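Local coordinates for Peptide/nickel transport system substrate-binding protein (Listeria monocytogenes serotype 1/2a, PDB 5KZT) that probably captures peptides for uptake as an OppA-type solute-binding protein, and holds a bound peptide in this structure, at residues V16-E21 with K244-V249; G38-N43 with Y519-T524; W206-N211 with K223-Q228. One frame throughout, in Å; residues are numbered along the deposited sequence.

How the interactions relate
The three contacts lie in one region of the chain. Interaction 1 and interaction 3, with centres about 11 Å apart, share a sheet, because strand 16-21 runs alongside strand 224-229; L19 N sits 2.8 Å from N226 O across that seam, a probable hydrogen bond. Interaction 2 lies about 11 Å from interaction 3 and about 14 Å from interaction 1, centre to centre. It meets interaction 3 where V41 CA comes within 3.1 Å of Y208 OH, and interaction 1 where R247 NH2 lies 3.0 Å from Y519 OH, another probable hydrogen bond. The helix of interaction 2 also reaches the bound peptide, where L39 packs on one of its polar side chains.

Interaction 1 (V16-E21 with K244-V249); sequences VLNLTE and KVDRTV
N18 and D246 grip each other twice. D246 N donates to N18 O (2.8 Å), while N18 N returns a bond to the carboxylate atom D246 OD2 (2.9 Å). The acid can fold back this way because its CG stands beside its own backbone N (chi1 -59°); OD2 is met on its anti side, 26° out of the carboxylate plane. A water that also donates to V16 O gives OD2 a second bond, and L17 CD1 packs against the same oxygen at 3.7 Å.

The N18 amide lies only 23° from the carboxylate plane, and a second water spans N18 ND2 and D246 OD1. Both side chains have further partners: N18 OD1 takes N226 ND2, and D246 OD1 takes Y506 OH.

Farther along, the chains separate and water fills in, one molecule bridging T20 N to R247 O and another T20 OG1 to T248 OG1. Here T20 CG2 meets V245 CG1 (3.8 Å), the two side chains crossing at about a right angle, and L19 CD2 rests on R247 CB (4.1 Å). R247 N is buried without a partner.

Strand 16-21 uses its other edge to pair with strand 224-229, strand 247-250 pairs with strand 491-503, and helix 233-241 packs on V245 through L239 and Y240, so the contact joins the margins of two sheets.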
loop_
_atom_site.group_PDB
_atom_site.type_symbol
_atom_site.label_atom_id
_atom_site.label_comp_id
_atom_site.label_asym_id
_atom_site.label_seq_id
_atom_site.Cartn_x
_atom_site.Cartn_y
_atom_site.Cartn_z
ATOM N N VAL A 16 -20.762 -13.547 12.698
ATOM C CA VAL A 16 -20.861 -12.851 11.422
ATOM C C VAL A 16 -20.470 -11.409 11.684
ATOM O O VAL A 16 -21.034 -10.772 12.568
ATOM C CB VAL A 16 -22.271 -12.918 10.828
ATOM C CG1 VAL A 16 -22.404 -12.022 9.594
ATOM C CG2 VAL A 16 -22.609 -14.354 10.474
ATOM N N LEU A 17 -19.495 -10.918 10.915
ATOM C CA LEU A 17 -18.914 -9.599 11.108
ATOM C C LEU A 17 -19.284 -8.727 9.906
ATOM O O LEU A 17 -19.233 -9.191 8.765
ATOM C CB LEU A 17 -17.407 -9.733 11.265
ATOM C CG LEU A 17 -16.533 -8.488 11.428
ATOM C CD1 LEU A 17 -16.892 -7.682 12.669
ATOM C CD2 LEU A 17 -15.067 -8.883 11.434
ATOM N N ASN A 18 -19.695 -7.488 10.169
ATOM C CA ASN A 18 -20.140 -6.542 9.127
ATOM C C ASN A 18 -19.232 -5.309 9.090
ATOM O O ASN A 18 -19.180 -4.529 10.046
ATOM C CB ASN A 18 -21.589 -6.112 9.375
ATOM C CG ASN A 18 -22.572 -7.245 9.215
ATOM O OD1 ASN A 18 -22.550 -7.956 8.223
ATOM N ND2 ASN A 18 -23.446 -7.411 10.183
ATOM N N LEU A 19 -18.514 -5.151 7.985
ATOM C CA LEU A 19 -17.487 -4.123 7.854
ATOM C C LEU A 19 -17.828 -3.219 6.691
ATOM O O LEU A 19 -18.717 -3.532 5.880
ATOM C CB LEU A 19 -16.118 -4.765 7.630
ATOM C CG LEU A 19 -15.553 -5.670 8.733
ATOM C CD1 LEU A 19 -14.195 -6.206 8.303
ATOM C CD2 LEU A 19 -15.467 -4.960 10.077
ATOM N N THR A 20 -17.132 -2.086 6.632
ATOM C CA THR A 20 -17.209 -1.170 5.504
ATOM C C THR A 20 -15.836 -1.005 4.862
ATOM O O THR A 20 -14.799 -1.272 5.483
ATOM C CB THR A 20 -17.705 0.233 5.907
ATOM O OG1 THR A 20 -16.684 0.898 6.657
ATOM C CG2 THR A 20 -18.969 0.162 6.713
ATOM N N GLU A 21 -15.837 -0.557 3.616
ATOM C CA GLU A 21 -14.617 -0.186 2.905
ATOM C C GLU A 21 -14.906 1.128 2.169
ATOM O O GLU A 21 -16.053 1.403 1.857
ATOM C CB GLU A 21 -14.235 -1.309 1.946
ATOM C CG GLU A 21 -12.882 -1.182 1.245
ATOM C CD GLU A 21 -11.711 -0.971 2.190
ATOM O OE1 GLU A 21 -11.009 -1.960 2.513
ATOM O OE2 GLU A 21 -11.463 0.197 2.576
ATOM N N LYS A 244 -26.124 -2.349 11.652
ATOM C CA LYS A 244 -25.906 -2.943 10.324
ATOM C C LYS A 244 -24.432 -3.091 10.001
ATOM O O LYS A 244 -24.071 -3.863 9.114
ATOM C CB LYS A 244 -26.585 -2.107 9.244
ATOM C CG LYS A 244 -28.074 -1.890 9.440
ATOM C CD LYS A 244 -28.853 -3.156 9.215
ATOM C CE LYS A 244 -30.335 -2.907 9.392
ATOM N NZ LYS A 244 -31.046 -4.210 9.278
ATOM N N VAL A 245 -23.579 -2.309 10.663
ATOM C CA VAL A 245 -22.133 -2.527 10.604
ATOM C C VAL A 245 -21.579 -2.486 12.004
ATOM O O VAL A 245 -22.163 -1.872 12.885
ATOM C CB VAL A 245 -21.393 -1.515 9.701
ATOM C CG1 VAL A 245 -21.947 -1.563 8.283
ATOM C CG2 VAL A 245 -21.439 -0.093 10.250
ATOM N N ASP A 246 -20.444 -3.151 12.192
ATOM C CA ASP A 246 -19.811 -3.310 13.495
ATOM C C ASP A 246 -18.603 -2.404 13.727
ATOM O O ASP A 246 -18.077 -2.346 14.839
ATOM C CB ASP A 246 -19.403 -4.765 13.681
ATOM C CG ASP A 246 -20.577 -5.701 13.590
ATOM O OD1 ASP A 246 -21.600 -5.438 14.259
ATOM O OD2 ASP A 246 -20.504 -6.689 12.832
ATOM N N ARG A 247 -18.166 -1.722 12.674
ATOM C CA ARG A 247 -17.000 -0.859 12.701
ATOM C C ARG A 247 -17.165 0.145 11.564
ATOM O O ARG A 247 -17.530 -0.237 10.449
ATOM C CB ARG A 247 -15.751 -1.712 12.533
ATOM C CG ARG A 247 -14.438 -1.008 12.752
ATOM C CD ARG A 247 -13.330 -2.031 12.827
ATOM N NE ARG A 247 -12.054 -1.511 13.304
ATOM C CZ ARG A 247 -11.001 -1.248 12.545
ATOM N NH1 ARG A 247 -11.047 -1.402 11.218
ATOM N NH2 ARG A 247 -9.890 -0.810 13.128
ATOM N N THR A 248 -16.953 1.427 11.843
ATOM C CA THR A 248 -17.140 2.458 10.830
ATOM C C THR A 248 -16.099 3.577 10.943
ATOM O O THR A 248 -15.800 4.059 12.024
ATOM C CB THR A 248 -18.585 3.010 10.879
ATOM O OG1 THR A 248 -18.825 3.865 9.756
ATOM C CG2 THR A 248 -18.849 3.772 12.170
ATOM N N VAL A 249 -15.604 4.023 9.800
ATOM C CA VAL A 249 -14.593 5.069 9.756
ATOM C C VAL A 249 -15.228 6.427 10.030
ATOM O O VAL A 249 -16.296 6.719 9.501
ATOM C CB VAL A 249 -13.927 5.164 8.367
ATOM C CG1 VAL A 249 -12.861 6.273 8.371
ATOM C CG2 VAL A 249 -13.329 3.850 7.940
HETATM O O HOH W 1 -22.203 -8.669 13.905
HETATM O O HOH W 2 -23.667 -5.639 12.428
HETATM O O HOH W 3 -15.461 -0.973 8.792
HETATM O O HOH W 4 -17.285 3.313 7.356
#

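Interaction 2 (G38-N43 with Y519-T524); sequences GLNVVN and YTYKET
N40 reaches from its helix to the backbone of Y519 and to the hydroxyl of Y521. Its CB points at the 519-524 segment, and CG continues outward opposite the backbone N (chi1 -171°), arriving 4.1 Å from Y519 N. At that point the amide divides. OD1 accepts Y519 N at 3.0 Å, the donor tilted 22° from the carbonyl plane; the same oxygen touches Y519 CB and lies at the edge of the Y519 ring, near its plane. ND2 goes the other way, to Y521 OH, in a weak bond of 3.3 Å. The Y521 ring stands almost perpendicular to the amide, at 87°, so the two flat groups meet through the hydroxyl and do not stack.

The arrangement belongs to the way the two ends of the chain come together in this periplasmic-binding-protein fold. Helix 36-45, close to the N terminus, meets strand 519-520, which pairs with strand 511-512 close to the C terminus; 475 residues separate the segments. L39, on the same helix, packs against a polar side chain of the bound peptide.

N43, one turn after N40, works on the next piece of backbone. Its ND2 donates to Y519 O at 3.0 Å, with the acceptor close to the amide plane, and adds a weak, bent bond to T520 OG1 (3.1 Å), whose stronger partner is N513 ND2. Both polar groups of the Y519 backbone are thereby held by asparagines of one helix, through OD1 of N40 and ND2 of N43. Q44 adds to the grip, its NE2 reaching Y519 O and its OE1 taking Y521 N. From Y521 to T524 the chain then bends in a type I turn, closed by T524 N to Y521 O at 3.1 Å.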
loop_
_atom_site.group_PDB
_atom_site.type_symbol
_atom_site.label_atom_id
_atom_site.label_comp_id
_atom_site.label_asym_id
_atom_site.label_seq_id
_atom_site.Cartn_x
_atom_site.Cartn_y
_atom_site.Cartn_z
ATOM N N GLY A 38 -7.352 -4.040 -2.292
ATOM C CA GLY A 38 -7.138 -5.325 -2.895
ATOM C C GLY A 38 -6.159 -6.229 -2.157
ATOM O O GLY A 38 -6.376 -7.432 -2.069
ATOM N N LEU A 39 -5.079 -5.666 -1.625
ATOM C CA LEU A 39 -4.097 -6.489 -0.888
ATOM C C LEU A 39 -4.681 -7.011 0.412
ATOM O O LEU A 39 -4.348 -8.115 0.849
ATOM C CB LEU A 39 -2.811 -5.718 -0.612
ATOM C CG LEU A 39 -2.000 -5.492 -1.896
ATOM C CD1 LEU A 39 -0.944 -4.446 -1.632
ATOM C CD2 LEU A 39 -1.357 -6.748 -2.430
ATOM N N ASN A 40 -5.560 -6.230 1.015
ATOM C CA ASN A 40 -6.285 -6.689 2.213
ATOM C C ASN A 40 -7.248 -7.830 1.872
ATOM O O ASN A 40 -7.307 -8.796 2.614
ATOM C CB ASN A 40 -7.036 -5.541 2.858
ATOM C CG ASN A 40 -7.621 -5.915 4.211
ATOM O OD1 ASN A 40 -6.891 -6.252 5.147
ATOM N ND2 ASN A 40 -8.943 -5.883 4.307
ATOM N N VAL A 41 -7.949 -7.745 0.741
ATOM C CA VAL A 41 -8.824 -8.860 0.287
ATOM C C VAL A 41 -8.032 -10.162 0.107
ATOM O O VAL A 41 -8.351 -11.183 0.730
ATOM C CB VAL A 41 -9.583 -8.521 -1.023
ATOM C CG1 VAL A 41 -10.318 -9.740 -1.590
ATOM C CG2 VAL A 41 -10.580 -7.403 -0.781
ATOM N N VAL A 42 -6.995 -10.132 -0.725
ATOM C CA VAL A 42 -6.234 -11.350 -0.981
ATOM C C VAL A 42 -5.520 -11.884 0.271
ATOM O O VAL A 42 -5.261 -13.094 0.368
ATOM C CB VAL A 42 -5.248 -11.248 -2.172
ATOM C CG1 VAL A 42 -5.988 -10.903 -3.447
ATOM C CG2 VAL A 42 -4.130 -10.275 -1.898
ATOM N N ASN A 43 -5.215 -11.022 1.242
ATOM C CA ASN A 43 -4.664 -11.519 2.510
ATOM C C ASN A 43 -5.604 -12.425 3.322
ATOM O O ASN A 43 -5.138 -13.246 4.121
ATOM C CB ASN A 43 -4.188 -10.390 3.405
ATOM C CG ASN A 43 -3.245 -10.882 4.482
ATOM O OD1 ASN A 43 -2.259 -11.565 4.185
ATOM N ND2 ASN A 43 -3.544 -10.572 5.742
ATOM N N TYR A 519 -5.124 -5.921 7.511
ATOM C CA TYR A 519 -5.754 -6.749 8.540
ATOM C C TYR A 519 -5.614 -8.228 8.259
ATOM O O TYR A 519 -5.412 -8.646 7.113
ATOM C CB TYR A 519 -7.237 -6.391 8.689
ATOM C CG TYR A 519 -7.452 -5.008 9.230
ATOM C CD1 TYR A 519 -7.524 -3.903 8.382
ATOM C CD2 TYR A 519 -7.566 -4.788 10.610
ATOM C CE1 TYR A 519 -7.726 -2.620 8.889
ATOM C CE2 TYR A 519 -7.734 -3.502 11.121
ATOM C CZ TYR A 519 -7.815 -2.428 10.262
ATOM O OH TYR A 519 -8.016 -1.150 10.779
ATOM N N THR A 520 -5.697 -9.013 9.328
ATOM C CA THR A 520 -5.827 -10.461 9.223
ATOM C C THR A 520 -7.018 -10.837 10.090
ATOM O O THR A 520 -6.955 -10.711 11.319
ATOM C CB THR A 520 -4.564 -11.186 9.687
ATOM O OG1 THR A 520 -3.453 -10.767 8.875
ATOM C CG2 THR A 520 -4.745 -12.716 9.574
ATOM N N TYR A 521 -8.104 -11.266 9.444
ATOM C CA TYR A 521 -9.333 -11.623 10.143
ATOM C C TYR A 521 -9.368 -13.072 10.614
ATOM O O TYR A 521 -10.348 -13.467 11.263
ATOM C CB TYR A 521 -10.559 -11.390 9.256
ATOM C CG TYR A 521 -10.654 -10.013 8.657
ATOM C CD1 TYR A 521 -10.429 -8.858 9.434
ATOM C CD2 TYR A 521 -10.990 -9.849 7.335
ATOM C CE1 TYR A 521 -10.525 -7.586 8.879
ATOM C CE2 TYR A 521 -11.097 -8.578 6.769
ATOM C CZ TYR A 521 -10.860 -7.452 7.538
ATOM O OH TYR A 521 -10.948 -6.211 6.935
ATOM N N LYS A 522 -8.326 -13.843 10.286
ATOM C CA LYS A 522 -8.267 -15.293 10.505
ATOM C C LYS A 522 -8.805 -15.713 11.867
ATOM O O LYS A 522 -9.639 -16.597 11.911
ATOM C CB LYS A 522 -6.833 -15.802 10.333
ATOM C CG LYS A 522 -6.631 -17.290 10.524
ATOM C CD LYS A 522 -5.163 -17.663 10.379
ATOM C CE LYS A 522 -4.929 -19.074 10.882
ATOM N NZ LYS A 522 -3.548 -19.543 10.610
ATOM N N GLU A 523 -8.326 -15.092 12.947
ATOM C CA GLU A 523 -8.664 -15.539 14.318
ATOM C C GLU A 523 -9.521 -14.532 15.066
ATOM O O GLU A 523 -9.681 -14.626 16.278
ATOM C CB GLU A 523 -7.395 -15.868 15.106
ATOM C CG GLU A 523 -6.531 -16.936 14.441
ATOM C CD GLU A 523 -5.481 -17.536 15.376
ATOM O OE1 GLU A 523 -5.840 -18.107 16.416
ATOM O OE2 GLU A 523 -4.280 -17.495 15.050
ATOM N N THR A 524 -10.076 -13.568 14.341
ATOM C CA THR A 524 -11.043 -12.639 14.883
ATOM C C THR A 524 -12.308 -13.389 15.284
ATOM O O THR A 524 -12.691 -14.378 14.653
ATOM C CB THR A 524 -11.343 -11.560 13.837
ATOM O OG1 THR A 524 -10.093 -10.974 13.473
ATOM C CG2 THR A 524 -12.303 -10.486 14.349
#

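Interaction 3 (W206-N211 with K223-Q228); sequences WTYVKN and KQINVQ
V227 presses into the indole of W206 from one face. Its CB lies 3.8 Å from the centroid of the five-membered ring, 23° off the normal, which is the geometry of a CH-pi contact, and its CG1 rides over the rim at 3.6 Å from W206 CE2. The indole is laid across the neighbouring strand by a first torsion of 54°, which sets CG between the backbone N and the carbonyl carbon. The second methyl of V227, CG2, reaches Y208 CE2 at 3.8 Å, so one valine fills the corner between the two aromatic side chains. Y208 also meets I225, whose CB sits at the edge of the tyrosine ring, near its plane, 3.9 Å from CD2.

On the opposite face T207 supplies the bump. Its CG2 fits into a shallow hollow made by Q224 and N226, lying 3.5 Å from Q224 NE2. That hollow is held in shape by a bond from Q224 NE2 to N226 OD1 (2.9 Å), which lies in both amide planes and falls on a lone pair of the acceptor. A water lies between T207 OG1 and N226 OD1; D198 also bonds to T207 OG1, while N226 ND2 turns to N18 OD1 on strand 16-21. V209 flanks Q224, with CG2 3.9 Å from OE1.

Paired backbone bonds at W206 with V227 and at Y208 with I225 fix this register, and K210 N to K223 O (3.0 Å) extends the ladder by one bond. Helix 36-45 covers Y208 on the aromatic face, through V41, Q44 and T45. Running antiparallel at 172°, the segments form a long-looped beta hairpin at the centre of a four-stranded mixed sheet, flanked by strands 16-21 and 194-197, in a family 5 solute-binding protein with the periplasmic-binding-protein type of fold.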
loop_
_atom_site.group_PDB
_atom_site.type_symbol
_atom_site.label_atom_id
_atom_site.label_comp_id
_atom_site.label_asym_id
_atom_site.label_seq_id
_atom_site.Cartn_x
_atom_site.Cartn_y
_atom_site.Cartn_z
ATOM N N TRP A 206 -19.061 -7.300 -1.080
ATOM C CA TRP A 206 -18.429 -8.591 -1.220
ATOM C C TRP A 206 -18.412 -9.259 0.141
ATOM O O TRP A 206 -18.678 -8.610 1.163
ATOM C CB TRP A 206 -17.013 -8.480 -1.801
ATOM C CG TRP A 206 -16.086 -7.552 -1.082
ATOM C CD1 TRP A 206 -15.249 -7.870 -0.061
ATOM C CD2 TRP A 206 -15.869 -6.154 -1.354
ATOM N NE1 TRP A 206 -14.538 -6.770 0.330
ATOM C CE2 TRP A 206 -14.892 -5.704 -0.448
ATOM C CE3 TRP A 206 -16.397 -5.251 -2.280
ATOM C CZ2 TRP A 206 -14.428 -4.383 -0.429
ATOM C CZ3 TRP A 206 -15.938 -3.937 -2.272
ATOM C CH2 TRP A 206 -14.965 -3.512 -1.342
ATOM N N THR A 207 -18.090 -10.554 0.133
ATOM C CA THR A 207 -18.271 -11.424 1.286
ATOM C C THR A 207 -17.091 -12.371 1.456
ATOM O O THR A 207 -16.583 -12.906 0.477
ATOM C CB THR A 207 -19.542 -12.279 1.114
ATOM O OG1 THR A 207 -20.604 -11.442 0.678
ATOM C CG2 THR A 207 -19.948 -12.954 2.404
ATOM N N TYR A 208 -16.668 -12.567 2.704
ATOM C CA TYR A 208 -15.692 -13.580 3.045
ATOM C C TYR A 208 -16.461 -14.677 3.722
ATOM O O TYR A 208 -17.269 -14.391 4.611
ATOM C CB TYR A 208 -14.645 -13.030 4.009
ATOM C CG TYR A 208 -13.805 -11.897 3.453
ATOM C CD1 TYR A 208 -12.775 -12.148 2.548
ATOM C CD2 TYR A 208 -14.027 -10.568 3.835
ATOM C CE1 TYR A 208 -12.006 -11.130 2.040
ATOM C CE2 TYR A 208 -13.241 -9.540 3.329
ATOM C CZ TYR A 208 -12.225 -9.842 2.439
ATOM O OH TYR A 208 -11.462 -8.832 1.949
ATOM N N VAL A 209 -16.230 -15.924 3.318
ATOM C CA VAL A 209 -16.857 -17.054 3.997
ATOM C C VAL A 209 -15.760 -17.998 4.429
ATOM O O VAL A 209 -14.816 -18.233 3.678
ATOM C CB VAL A 209 -17.893 -17.780 3.110
ATOM C CG1 VAL A 209 -18.578 -18.880 3.900
ATOM C CG2 VAL A 209 -18.962 -16.802 2.631
ATOM N N LYS A 210 -15.877 -18.519 5.655
ATOM C CA LYS A 210 -14.887 -19.460 6.184
ATOM C C LYS A 210 -14.613 -20.577 5.170
ATOM O O LYS A 210 -15.541 -21.218 4.675
ATOM C CB LYS A 210 -15.350 -20.056 7.527
ATOM C CG LYS A 210 -14.429 -21.142 8.076
ATOM C CD LYS A 210 -14.712 -21.498 9.524
ATOM C CE LYS A 210 -13.926 -22.746 9.892
ATOM N NZ LYS A 210 -13.903 -23.088 11.336
ATOM N N ASN A 211 -13.333 -20.790 4.871
ATOM C CA ASN A 211 -12.898 -21.772 3.882
ATOM C C ASN A 211 -12.783 -23.141 4.547
ATOM O O ASN A 211 -11.898 -23.352 5.358
ATOM C CB ASN A 211 -11.552 -21.336 3.281
ATOM C CG ASN A 211 -11.019 -22.305 2.240
ATOM O OD1 ASN A 211 -11.676 -23.280 1.871
ATOM N ND2 ASN A 211 -9.811 -22.038 1.763
ATOM N N LYS A 223 -17.790 -17.300 10.669
ATOM C CA LYS A 223 -18.316 -18.024 9.522
ATOM C C LYS A 223 -18.441 -17.115 8.275
ATOM O O LYS A 223 -18.340 -17.594 7.163
ATOM C CB LYS A 223 -19.626 -18.754 9.875
ATOM C CG LYS A 223 -20.836 -17.885 10.041
ATOM C CD LYS A 223 -21.979 -18.682 10.673
ATOM C CE LYS A 223 -23.191 -17.794 10.826
ATOM N NZ LYS A 223 -24.348 -18.501 11.379
ATOM N N GLN A 224 -18.638 -15.805 8.476
ATOM C CA GLN A 224 -18.916 -14.880 7.376
ATOM C C GLN A 224 -18.555 -13.438 7.747
ATOM O O GLN A 224 -18.808 -12.996 8.871
ATOM C CB GLN A 224 -20.393 -14.965 6.963
ATOM C CG GLN A 224 -20.724 -14.140 5.727
ATOM C CD GLN A 224 -21.905 -14.676 4.952
ATOM O OE1 GLN A 224 -22.076 -15.891 4.821
ATOM N NE2 GLN A 224 -22.722 -13.779 4.413
ATOM N N ILE A 225 -17.938 -12.734 6.809
ATOM C CA ILE A 225 -17.607 -11.313 6.978
ATOM C C ILE A 225 -18.213 -10.593 5.774
ATOM O O ILE A 225 -17.864 -10.896 4.648
ATOM C CB ILE A 225 -16.086 -11.068 7.083
ATOM C CG1 ILE A 225 -15.459 -11.916 8.201
ATOM C CG2 ILE A 225 -15.791 -9.594 7.299
ATOM C CD1 ILE A 225 -13.946 -12.038 8.103
ATOM N N ASN A 226 -19.145 -9.682 6.025
ATOM C CA ASN A 226 -19.838 -8.936 4.976
ATOM C C ASN A 226 -19.199 -7.566 4.871
ATOM O O ASN A 226 -19.014 -6.885 5.897
ATOM C CB ASN A 226 -21.314 -8.762 5.334
ATOM C CG ASN A 226 -22.028 -10.088 5.524
ATOM O OD1 ASN A 226 -21.985 -10.946 4.637
ATOM N ND2 ASN A 226 -22.690 -10.273 6.676
ATOM N N VAL A 227 -18.873 -7.155 3.646
ATOM C CA VAL A 227 -18.264 -5.850 3.398
ATOM C C VAL A 227 -19.111 -5.058 2.425
ATOM O O VAL A 227 -19.569 -5.604 1.414
ATOM C CB VAL A 227 -16.838 -5.982 2.814
ATOM C CG1 VAL A 227 -16.180 -4.616 2.738
ATOM C CG2 VAL A 227 -16.016 -6.938 3.661
ATOM N N GLN A 228 -19.316 -3.777 2.732
ATOM C CA GLN A 228 -19.993 -2.846 1.817
ATOM C C GLN A 228 -19.196 -1.559 1.696
ATOM O O GLN A 228 -18.557 -1.100 2.644
ATOM C CB GLN A 228 -21.426 -2.580 2.254
ATOM C CG GLN A 228 -21.558 -1.958 3.618
ATOM C CD GLN A 228 -23.000 -1.765 4.024
ATOM O OE1 GLN A 228 -23.729 -0.986 3.411
ATOM N NE2 GLN A 228 -23.414 -2.454 5.073
HETATM O O HOH W 5 -22.124 -9.897 1.959
#